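Long-range contacts in oxidase (Sinorhizobium meliloti, PDB 4FFU), which is of unproven function, possibly a monoamine oxidase, and carries a MaoC-like domain related to that of NodN: residues F104-R115 with E156-I166; F88-A96 with D121-I129. All blocks are in the same frame, centred on the assembly; numbering follows the deposited sequence. Where two conformers were deposited one is given.

Contact 1: F104-R115 with E156-I166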
loop_
_atom_site.group_PDB
_atom_site.type_symbol
_atom_site.label_atom_id
_atom_site.label_comp_id
_atom_site.label_asym_id
_atom_site.label_seq_id
_atom_site.Cartn_x
_atom_site.Cartn_y
_atom_site.Cartn_z
ATOM N N PHE I 104 -20.504 -10.021 18.489
ATOM C CA PHE I 104 -19.107 -9.729 18.838
ATOM C C PHE I 104 -18.220 -10.918 18.458
ATOM O O PHE I 104 -18.544 -12.054 18.800
ATOM C CB PHE I 104 -19.011 -9.492 20.350
ATOM C CG PHE I 104 -17.599 -9.434 20.888
ATOM C CD1 PHE I 104 -16.784 -8.325 20.628
ATOM C CD2 PHE I 104 -17.104 -10.454 21.698
ATOM C CE1 PHE I 104 -15.490 -8.263 21.140
ATOM C CE2 PHE I 104 -15.816 -10.395 22.215
ATOM C CZ PHE I 104 -15.007 -9.298 21.936
ATOM N N SER I 105 -17.101 -10.644 17.788
ATOM C CA SER I 105 -16.119 -11.697 17.436
ATOM C C SER I 105 -15.198 -12.094 18.614
ATOM O O SER I 105 -14.308 -11.344 19.039
ATOM C CB SER I 105 -15.312 -11.274 16.205
ATOM O OG SER I 105 -14.294 -12.212 15.883
ATOM N N TYR I 106 -15.428 -13.284 19.149
ATOM C CA TYR I 106 -14.804 -13.742 20.368
ATOM C C TYR I 106 -13.460 -14.410 20.039
ATOM O O TYR I 106 -12.482 -14.253 20.771
ATOM C CB TYR I 106 -15.755 -14.728 21.068
ATOM C CG TYR I 106 -15.198 -15.403 22.281
ATOM C CD1 TYR I 106 -15.220 -14.779 23.539
ATOM C CD2 TYR I 106 -14.659 -16.669 22.184
ATOM C CE1 TYR I 106 -14.713 -15.427 24.657
ATOM C CE2 TYR I 106 -14.155 -17.322 23.290
ATOM C CZ TYR I 106 -14.178 -16.699 24.512
ATOM O OH TYR I 106 -13.661 -17.394 25.573
ATOM N N GLY I 107 -13.419 -15.124 18.920
ATOM C CA GLY I 107 -12.193 -15.802 18.473
ATOM C C GLY I 107 -12.521 -16.894 17.485
ATOM O O GLY I 107 -13.633 -16.924 16.940
ATOM N N TYR I 108 -11.561 -17.783 17.252
ATOM C CA TYR I 108 -11.729 -18.881 16.294
ATOM C C TYR I 108 -11.196 -20.159 16.922
ATOM O O TYR I 108 -10.198 -20.125 17.661
ATOM C CB TYR I 108 -10.947 -18.633 15.004
ATOM C CG TYR I 108 -11.497 -17.522 14.127
ATOM C CD1 TYR I 108 -11.253 -16.193 14.434
ATOM C CD2 TYR I 108 -12.244 -17.823 12.973
ATOM C CE1 TYR I 108 -11.762 -15.164 13.642
ATOM C CE2 TYR I 108 -12.741 -16.810 12.170
ATOM C CZ TYR I 108 -12.493 -15.491 12.508
ATOM O OH TYR I 108 -12.995 -14.474 11.733
ATOM N N ASP I 109 -11.854 -21.269 16.621
ATOM C CA ASP I 109 -11.357 -22.597 16.991
ATOM C C ASP I 109 -10.967 -23.356 15.732
ATOM O O ASP I 109 -11.505 -23.089 14.644
ATOM C CB ASP I 109 -12.443 -23.390 17.733
ATOM C CG ASP I 109 -12.545 -23.042 19.207
ATOM O OD1 ASP I 109 -11.647 -22.392 19.785
ATOM O OD2 ASP I 109 -13.555 -23.464 19.812
ATOM N N ARG I 110 -10.023 -24.288 15.874
ATOM C CA ARG I 110 -9.699 -25.246 14.804
ATOM C C ARG I 110 -9.382 -24.596 13.461
ATOM O O ARG I 110 -9.904 -24.991 12.424
ATOM C CB ARG I 110 -10.816 -26.303 14.662
ATOM C CG ARG I 110 -10.735 -27.333 15.769
ATOM C CD ARG I 110 -11.994 -28.191 15.897
ATOM N NE ARG I 110 -12.390 -28.119 17.303
ATOM C CZ ARG I 110 -13.266 -27.233 17.781
ATOM N NH1 ARG I 110 -13.543 -27.198 19.080
ATOM N NH2 ARG I 110 -13.885 -26.392 16.955
ATOM N N LEU I 111 -8.542 -23.559 13.494
ATOM C CA LEU I 111 -8.024 -22.966 12.257
ATOM C C LEU I 111 -7.042 -23.985 11.643
ATOM O O LEU I 111 -6.057 -24.365 12.293
ATOM C CB LEU I 111 -7.311 -21.626 12.569
ATOM C CG LEU I 111 -6.496 -20.966 11.442
ATOM C CD1 LEU I 111 -7.258 -20.894 10.123
ATOM C CD2 LEU I 111 -5.981 -19.580 11.877
ATOM N N ARG I 112 -7.309 -24.414 10.411
ATOM C CA ARG I 112 -6.509 -25.435 9.762
ATOM C C ARG I 112 -6.075 -24.979 8.382
ATOM O O ARG I 112 -6.888 -24.462 7.594
ATOM C CB ARG I 112 -7.303 -26.764 9.637
ATOM C CG ARG I 112 -7.759 -27.346 10.988
ATOM C CD ARG I 112 -6.575 -27.873 11.792
ATOM N NE ARG I 112 -6.950 -28.406 13.105
ATOM C CZ ARG I 112 -6.879 -27.747 14.263
ATOM N NH1 ARG I 112 -6.460 -26.485 14.318
ATOM N NH2 ARG I 112 -7.232 -28.374 15.393
ATOM N N PHE I 113 -4.793 -25.173 8.089
ATOM C CA PHE I 113 -4.242 -24.893 6.764
ATOM C C PHE I 113 -4.312 -26.168 5.957
ATOM O O PHE I 113 -3.481 -27.055 6.095
ATOM C CB PHE I 113 -2.804 -24.396 6.881
ATOM C CG PHE I 113 -2.696 -23.168 7.715
ATOM C CD1 PHE I 113 -3.459 -22.026 7.396
ATOM C CD2 PHE I 113 -1.886 -23.148 8.847
ATOM C CE1 PHE I 113 -3.388 -20.879 8.189
ATOM C CE2 PHE I 113 -1.809 -21.994 9.627
ATOM C CZ PHE I 113 -2.551 -20.867 9.300
ATOM N N VAL I 114 -5.344 -26.264 5.143
ATOM C CA VAL I 114 -5.690 -27.542 4.498
ATOM C C VAL I 114 -4.905 -27.801 3.208
ATOM O O VAL I 114 -4.456 -28.939 2.960
ATOM C CB VAL I 114 -7.208 -27.657 4.257
ATOM C CG1 VAL I 114 -7.567 -29.049 3.697
ATOM C CG2 VAL I 114 -7.950 -27.417 5.564
ATOM N N ARG I 115 -4.732 -26.756 2.395
ATOM C CA ARG I 115 -3.965 -26.845 1.146
ATOM C C ARG I 115 -3.203 -25.548 0.912
ATOM O O ARG I 115 -3.690 -24.458 1.303
ATOM C CB ARG I 115 -4.890 -27.096 -0.066
ATOM C CG ARG I 115 -5.633 -28.422 -0.063
ATOM C CD ARG I 115 -6.504 -28.568 -1.308
ATOM N NE ARG I 115 -6.964 -29.950 -1.473
ATOM C CZ ARG I 115 -7.905 -30.525 -0.743
ATOM N NH1 ARG I 115 -8.556 -29.851 0.211
ATOM N NH2 ARG I 115 -8.221 -31.796 -0.997
ATOM N N GLU I 156 -11.664 -26.970 -3.935
ATOM C CA GLU I 156 -10.969 -27.613 -2.822
ATOM C C GLU I 156 -10.910 -26.698 -1.604
ATOM O O GLU I 156 -10.621 -25.509 -1.747
ATOM C CB GLU I 156 -9.554 -27.988 -3.252
ATOM C CG GLU I 156 -9.514 -28.924 -4.461
ATOM C CD GLU I 156 -8.139 -28.984 -5.106
ATOM O OE1 GLU I 156 -7.335 -28.030 -4.945
ATOM O OE2 GLU I 156 -7.858 -29.988 -5.796
ATOM N N VAL I 157 -11.143 -27.252 -0.412
ATOM C CA VAL I 157 -10.948 -26.465 0.822
ATOM C C VAL I 157 -9.461 -26.183 0.994
ATOM O O VAL I 157 -8.646 -27.111 0.991
ATOM C CB VAL I 157 -11.480 -27.197 2.076
ATOM C CG1 VAL I 157 -11.239 -26.352 3.333
ATOM C CG2 VAL I 157 -12.969 -27.443 1.943
ATOM N N VAL I 158 -9.085 -24.910 1.146
ATOM C CA VAL I 158 -7.672 -24.583 1.404
ATOM C C VAL I 158 -7.448 -24.162 2.865
ATOM O O VAL I 158 -6.321 -24.280 3.381
ATOM C CB VAL I 158 -7.127 -23.509 0.434
ATOM C CG1 VAL I 158 -7.312 -24.006 -1.003
ATOM C CG2 VAL I 158 -7.853 -22.174 0.636
ATOM N N LEU I 159 -8.516 -23.680 3.509
ATOM C CA LEU I 159 -8.468 -23.291 4.915
ATOM C C LEU I 159 -9.859 -23.460 5.553
ATOM O O LEU I 159 -10.900 -23.231 4.914
ATOM C CB LEU I 159 -8.002 -21.807 4.996
ATOM C CG LEU I 159 -7.813 -21.213 6.389
ATOM C CD1 LEU I 159 -6.704 -20.140 6.328
ATOM C CD2 LEU I 159 -9.118 -20.628 6.945
ATOM N N ALA I 160 -9.881 -23.844 6.820
ATOM C CA ALA I 160 -11.135 -23.943 7.556
ATOM C C ALA I 160 -10.915 -23.398 8.945
ATOM O O ALA I 160 -9.804 -23.449 9.452
ATOM C CB ALA I 160 -11.589 -25.397 7.633
ATOM N N ALA I 161 -11.972 -22.864 9.545
ATOM C CA ALA I 161 -11.907 -22.358 10.915
ATOM C C ALA I 161 -13.321 -22.213 11.433
ATOM O O ALA I 161 -14.225 -21.922 10.656
ATOM C CB ALA I 161 -11.223 -21.005 10.954
ATOM N N ASP I 162 -13.491 -22.364 12.745
ATOM C CA ASP I 162 -14.778 -22.130 13.403
ATOM C C ASP I 162 -14.787 -20.775 14.084
ATOM O O ASP I 162 -14.049 -20.555 15.055
ATOM C CB ASP I 162 -15.052 -23.226 14.439
ATOM C CG ASP I 162 -15.249 -24.593 13.810
ATOM O OD1 ASP I 162 -15.598 -24.656 12.616
ATOM O OD2 ASP I 162 -15.014 -25.607 14.518
ATOM N N HIS I 163 -15.588 -19.849 13.566
ATOM C CA HIS I 163 -15.647 -18.492 14.107
ATOM C C HIS I 163 -16.683 -18.450 15.227
ATOM O O HIS I 163 -17.854 -18.819 15.029
ATOM C CB HIS I 163 -16.007 -17.513 12.992
ATOM C CG HIS I 163 -15.909 -16.077 13.386
ATOM N ND1 HIS I 163 -16.472 -15.070 12.635
ATOM C CD2 HIS I 163 -15.284 -15.472 14.425
ATOM C CE1 HIS I 163 -16.206 -13.902 13.199
ATOM N NE2 HIS I 163 -15.486 -14.120 14.286
ATOM N N ILE I 164 -16.240 -18.026 16.406
ATOM C CA ILE I 164 -17.102 -17.946 17.560
ATOM C C ILE I 164 -17.610 -16.520 17.739
ATOM O O ILE I 164 -16.827 -15.575 17.944
ATOM C CB ILE I 164 -16.389 -18.379 18.868
ATOM C CG1 ILE I 164 -15.816 -19.791 18.734
ATOM C CG2 ILE I 164 -17.368 -18.307 20.032
ATOM C CD1 ILE I 164 -14.742 -20.084 19.760
ATOM N N LEU I 165 -18.927 -16.387 17.696
ATOM C CA LEU I 165 -19.597 -15.111 17.882
ATOM C C LEU I 165 -20.374 -15.093 19.185
ATOM O O LEU I 165 -21.005 -16.091 19.563
ATOM C CB LEU I 165 -20.600 -14.889 16.734
ATOM C CG LEU I 165 -20.068 -14.832 15.315
ATOM C CD1 LEU I 165 -21.242 -14.643 14.354
ATOM C CD2 LEU I 165 -19.053 -13.681 15.215
ATOM N N ILE I 166 -20.316 -13.966 19.891
ATOM C CA ILE I 166 -21.186 -13.752 21.049
ATOM C C ILE I 166 -22.288 -12.813 20.560
ATOM O O ILE I 166 -22.009 -11.652 20.195
ATOM C CB ILE I 166 -20.425 -13.141 22.242
ATOM C CG1 ILE I 166 -19.350 -14.116 22.739
ATOM C CG2 ILE I 166 -21.383 -12.767 23.387
ATOM C CD1 ILE I 166 -18.533 -13.569 23.889
#

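Contact 2: F88-A96 with D121-I129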
loop_
_atom_site.group_PDB
_atom_site.type_symbol
_atom_site.label_atom_id
_atom_site.label_comp_id
_atom_site.label_asym_id
_atom_site.label_seq_id
_atom_site.Cartn_x
_atom_site.Cartn_y
_atom_site.Cartn_z
ATOM N N PHE I 88 -6.055 -16.695 5.731
ATOM C CA PHE I 88 -6.988 -16.452 6.830
ATOM C C PHE I 88 -7.600 -15.049 6.766
ATOM O O PHE I 88 -8.820 -14.925 6.800
ATOM C CB PHE I 88 -6.305 -16.696 8.174
ATOM C CG PHE I 88 -7.235 -16.582 9.359
ATOM C CD1 PHE I 88 -8.383 -17.360 9.444
ATOM C CD2 PHE I 88 -6.925 -15.714 10.419
ATOM C CE1 PHE I 88 -9.254 -17.269 10.535
ATOM C CE2 PHE I 88 -7.791 -15.619 11.520
ATOM C CZ PHE I 88 -8.949 -16.386 11.576
ATOM N N SER I 89 -6.753 -14.005 6.712
ATOM C CA SER I 89 -7.233 -12.618 6.710
ATOM C C SER I 89 -8.106 -12.286 5.511
ATOM O O SER I 89 -9.134 -11.628 5.653
ATOM C CB SER I 89 -6.063 -11.632 6.795
ATOM O OG SER I 89 -5.305 -11.868 7.972
ATOM N N ILE I 90 -7.674 -12.718 4.325
ATOM C CA ILE I 90 -8.481 -12.476 3.130
ATOM C C ILE I 90 -9.725 -13.336 3.143
ATOM O O ILE I 90 -10.826 -12.862 2.787
ATOM C CB ILE I 90 -7.669 -12.628 1.820
ATOM C CG1 ILE I 90 -6.595 -11.524 1.760
ATOM C CG2 ILE I 90 -8.563 -12.506 0.577
ATOM C CD1 ILE I 90 -5.732 -11.615 0.514
ATOM N N GLY I 91 -9.578 -14.598 3.536
ATOM C CA GLY I 91 -10.759 -15.484 3.566
ATOM C C GLY I 91 -11.867 -14.922 4.454
ATOM O O GLY I 91 -13.027 -14.952 4.076
ATOM N N VAL I 92 -11.496 -14.431 5.641
ATOM C CA VAL I 92 -12.412 -13.767 6.570
ATOM C C VAL I 92 -12.895 -12.428 6.013
ATOM O O VAL I 92 -14.088 -12.091 6.093
ATOM C CB VAL I 92 -11.729 -13.575 7.970
ATOM C CG1 VAL I 92 -12.529 -12.609 8.849
ATOM C CG2 VAL I 92 -11.542 -14.937 8.639
ATOM N N GLY I 93 -11.975 -11.666 5.415
ATOM C CA GLY I 93 -12.321 -10.369 4.849
ATOM C C GLY I 93 -13.390 -10.463 3.776
ATOM O O GLY I 93 -14.235 -9.579 3.692
ATOM N N LEU I 94 -13.348 -11.522 2.957
ATOM C CA LEU I 94 -14.369 -11.732 1.925
ATOM C C LEU I 94 -15.780 -11.781 2.504
ATOM O O LEU I 94 -16.749 -11.447 1.816
ATOM C CB LEU I 94 -14.099 -13.023 1.138
ATOM C CG LEU I 94 -12.946 -12.918 0.143
ATOM C CD1 LEU I 94 -12.589 -14.330 -0.298
ATOM C CD2 LEU I 94 -13.356 -12.057 -1.036
ATOM N N THR I 95 -15.895 -12.209 3.764
ATOM C CA THR I 95 -17.225 -12.288 4.451
ATOM C C THR I 95 -17.739 -10.932 5.018
ATOM O O THR I 95 -18.871 -10.849 5.546
ATOM C CB THR I 95 -17.230 -13.317 5.609
ATOM O OG1 THR I 95 -16.533 -12.784 6.752
ATOM C CG2 THR I 95 -16.579 -14.636 5.186
ATOM N N ALA I 96 -16.913 -9.889 4.925
ATOM C CA ALA I 96 -17.204 -8.637 5.631
ATOM C C ALA I 96 -18.064 -7.733 4.761
ATOM O O ALA I 96 -17.674 -6.612 4.465
ATOM C CB ALA I 96 -15.913 -7.924 5.994
ATOM N N ASP I 121 -4.389 -18.448 -7.929
ATOM C CA ASP I 121 -5.542 -19.147 -7.354
ATOM C C ASP I 121 -6.630 -18.136 -7.029
ATOM O O ASP I 121 -6.342 -16.984 -6.650
ATOM C CB ASP I 121 -5.148 -19.922 -6.075
ATOM C CG ASP I 121 -4.321 -21.207 -6.368
ATOM O OD1 ASP I 121 -4.146 -21.581 -7.548
ATOM O OD2 ASP I 121 -3.821 -21.823 -5.388
ATOM N N THR I 122 -7.879 -18.573 -7.133
ATOM C CA THR I 122 -9.005 -17.725 -6.808
ATOM C C THR I 122 -9.739 -18.374 -5.641
ATOM O O THR I 122 -9.997 -19.573 -5.668
ATOM C CB THR I 122 -9.928 -17.556 -8.038
ATOM O OG1 THR I 122 -9.179 -16.943 -9.083
ATOM C CG2 THR I 122 -11.148 -16.659 -7.707
ATOM N N ILE I 123 -10.026 -17.591 -4.607
ATOM C CA ILE I 123 -10.713 -18.098 -3.420
ATOM C C ILE I 123 -12.081 -17.471 -3.165
ATOM O O ILE I 123 -12.325 -16.310 -3.533
ATOM C CB ILE I 123 -9.852 -18.023 -2.125
ATOM C CG1 ILE I 123 -9.455 -16.576 -1.796
ATOM C CG2 ILE I 123 -8.643 -18.933 -2.278
ATOM C CD1 ILE I 123 -8.898 -16.348 -0.383
ATOM N N ARG I 124 -12.962 -18.268 -2.557
ATOM C CA ARG I 124 -14.271 -17.810 -2.070
ATOM C C ARG I 124 -14.426 -18.401 -0.694
ATOM O O ARG I 124 -13.783 -19.401 -0.363
ATOM C CB ARG I 124 -15.402 -18.364 -2.942
ATOM C CG ARG I 124 -15.435 -17.836 -4.364
ATOM C CD ARG I 124 -16.176 -18.821 -5.259
ATOM N NE ARG I 124 -15.378 -20.037 -5.462
ATOM C CZ ARG I 124 -15.849 -21.224 -5.855
ATOM N NH1 ARG I 124 -17.149 -21.397 -6.095
ATOM N NH2 ARG I 124 -15.008 -22.248 -5.999
ATOM N N THR I 125 -15.264 -17.787 0.133
ATOM C CA THR I 125 -15.469 -18.321 1.484
ATOM C C THR I 125 -16.909 -18.759 1.656
ATOM O O THR I 125 -17.832 -18.020 1.322
ATOM C CB THR I 125 -15.096 -17.310 2.568
ATOM O OG1 THR I 125 -13.716 -16.942 2.383
ATOM C CG2 THR I 125 -15.251 -17.951 3.968
ATOM N N ARG I 126 -17.082 -19.988 2.144
ATOM C CA ARG I 126 -18.413 -20.486 2.487
ATOM C C ARG I 126 -18.594 -20.365 3.991
ATOM O O ARG I 126 -17.714 -20.776 4.761
ATOM C CB ARG I 126 -18.571 -21.959 2.059
ATOM C CG ARG I 126 -19.981 -22.507 2.290
ATOM C CD ARG I 126 -20.190 -23.807 1.520
ATOM N NE ARG I 126 -19.220 -24.785 2.000
ATOM C CZ ARG I 126 -18.585 -25.659 1.229
ATOM N NH1 ARG I 126 -18.813 -25.677 -0.076
ATOM N NH2 ARG I 126 -17.707 -26.503 1.768
ATOM N N VAL I 127 -19.722 -19.803 4.423
ATOM C CA VAL I 127 -19.937 -19.615 5.860
ATOM C C VAL I 127 -21.214 -20.349 6.240
ATOM O O VAL I 127 -22.246 -20.083 5.651
ATOM C CB VAL I 127 -20.059 -18.123 6.243
ATOM C CG1 VAL I 127 -20.281 -17.995 7.739
ATOM C CG2 VAL I 127 -18.780 -17.370 5.864
ATOM N N THR I 128 -21.122 -21.283 7.191
ATOM C CA THR I 128 -22.270 -22.109 7.575
ATOM C C THR I 128 -22.529 -21.904 9.062
ATOM O O THR I 128 -21.590 -21.978 9.863
ATOM C CB THR I 128 -22.000 -23.616 7.319
ATOM O OG1 THR I 128 -21.656 -23.828 5.943
ATOM C CG2 THR I 128 -23.270 -24.489 7.646
ATOM N N ILE I 129 -23.786 -21.665 9.446
ATOM C CA ILE I 129 -24.122 -21.582 10.866
ATOM C C ILE I 129 -24.085 -23.008 11.404
ATOM O O ILE I 129 -24.842 -23.876 10.949
ATOM C CB ILE I 129 -25.494 -20.903 11.152
ATOM C CG1 ILE I 129 -25.617 -19.534 10.464
ATOM C CG2 ILE I 129 -25.744 -20.798 12.654
ATOM C CD1 ILE I 129 -24.525 -18.538 10.758
#

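Contact 1: F104-R115 with E156-I166
The Y108 and H163 rings form an offset stack, centroids 4.2 Å apart and planes 5° from parallel. The phenol hydroxyl of Y108 sits over the centre of the imidazole, whose opposite face carries CD2 of L165. At the imidazole edge, H163 NE2 is hydrogen-bonded to S105 OG at 2.8 Å, and G107 O lies near the ring plane by CD2. H163 has CG anti to its backbone N (chi1 -172°), which swings the ring across the strand gap toward S105. Replacing Y108 by an alanine would probably bare one face of the imidazole, leaving H163 freer to turn and its bond to S105 less secure. Among the other flat groups, the R115 guanidinium has E156 CB over one face, while its edge meets V157 O in plane, NH1 donating over 2.9 Å onto a lone pair.

The strands pair antiparallel, as a hydrogen-bonded ladder interrupted twice. At the classic bulge Y106 and G107 both face I164: Y106 N gives to I164 O, and I164 N to G107 O. The register slips again between D109 and R112. There R110 NH2 meets D162 OD2 at 2.8 Å, a salt bridge whose hydrogen bond is weak, while D162 OD1 pairs with R147. The chemistry thus divides by face: Y108, L111 and L159 pack against helix 84-93, whereas D109, R110 and D162 form a salt-bridge network that D109 OD1 extends to R112 of the second subunit, where the sheet runs on into that chain.

Contact 2: F88-A96 with D121-I129
One hydrogen bond joins helix to strand: T125 OG1 donates to G91 O over 2.7 Å, reaching the carbonyl from a direction tilted 25° out of its plane. This carbonyl is a helix residue's, and the threonine hydroxyl is its partner across the contact. A second hydroxyl bond stays within the 88-96 segment. T95 turns OG1 back between its own backbone N and carbonyl carbon (chi1 76°), where it meets V92 O at 2.6 Å; the backbone N of T95 gives to the same oxygen. That torsion also presents the methyl of T95 to the strand.

Apolar packing supplies the rest. T95 CG2 touches V127 CG2 at 3.6 Å and T125 CG2 at 3.8 Å. L94 CD1 lies near T125 OG1, 3.8 Å from I123 O and close to I123 CG1. Farther back along the helix, I90 CG2 meets I123 CD1 at 4.0 Å, the two side chains crossing at about a right angle.

I123, T125 and V127 alternate along one face of strand 122-134; the short axes of helix 88-93 and strand 122-129 approach to 7.8 Å and cross at -59°. In this hot-dog arrangement of the MaoC-like fold, the antiparallel sheet wraps the helix: strand 39-46 adds T42 against L94, strand 141-151 lies beside I123 through V150, and F88 and V92 face strand 103-113.

From the N terminus, the chain runs through helix 84-93, strand 103-113 and strand 122-134 before reaching strand 157-168. Contact 2 closes the loop from the helix to strand 122-134, and within that loop lies the first segment of contact 1. Contact 1 then closes on 156-166, beyond strand 141-151, so the two loops cross. Their centres are 10 Å apart and they touch directly: Y108, L111 and L159 pack against F88, and Y108 also against V92. One helix is thereby packed against strands 122-134, 157-168 and 103-113 of a single sheet, the last at an edge within this chain that pairs on with the second subunit.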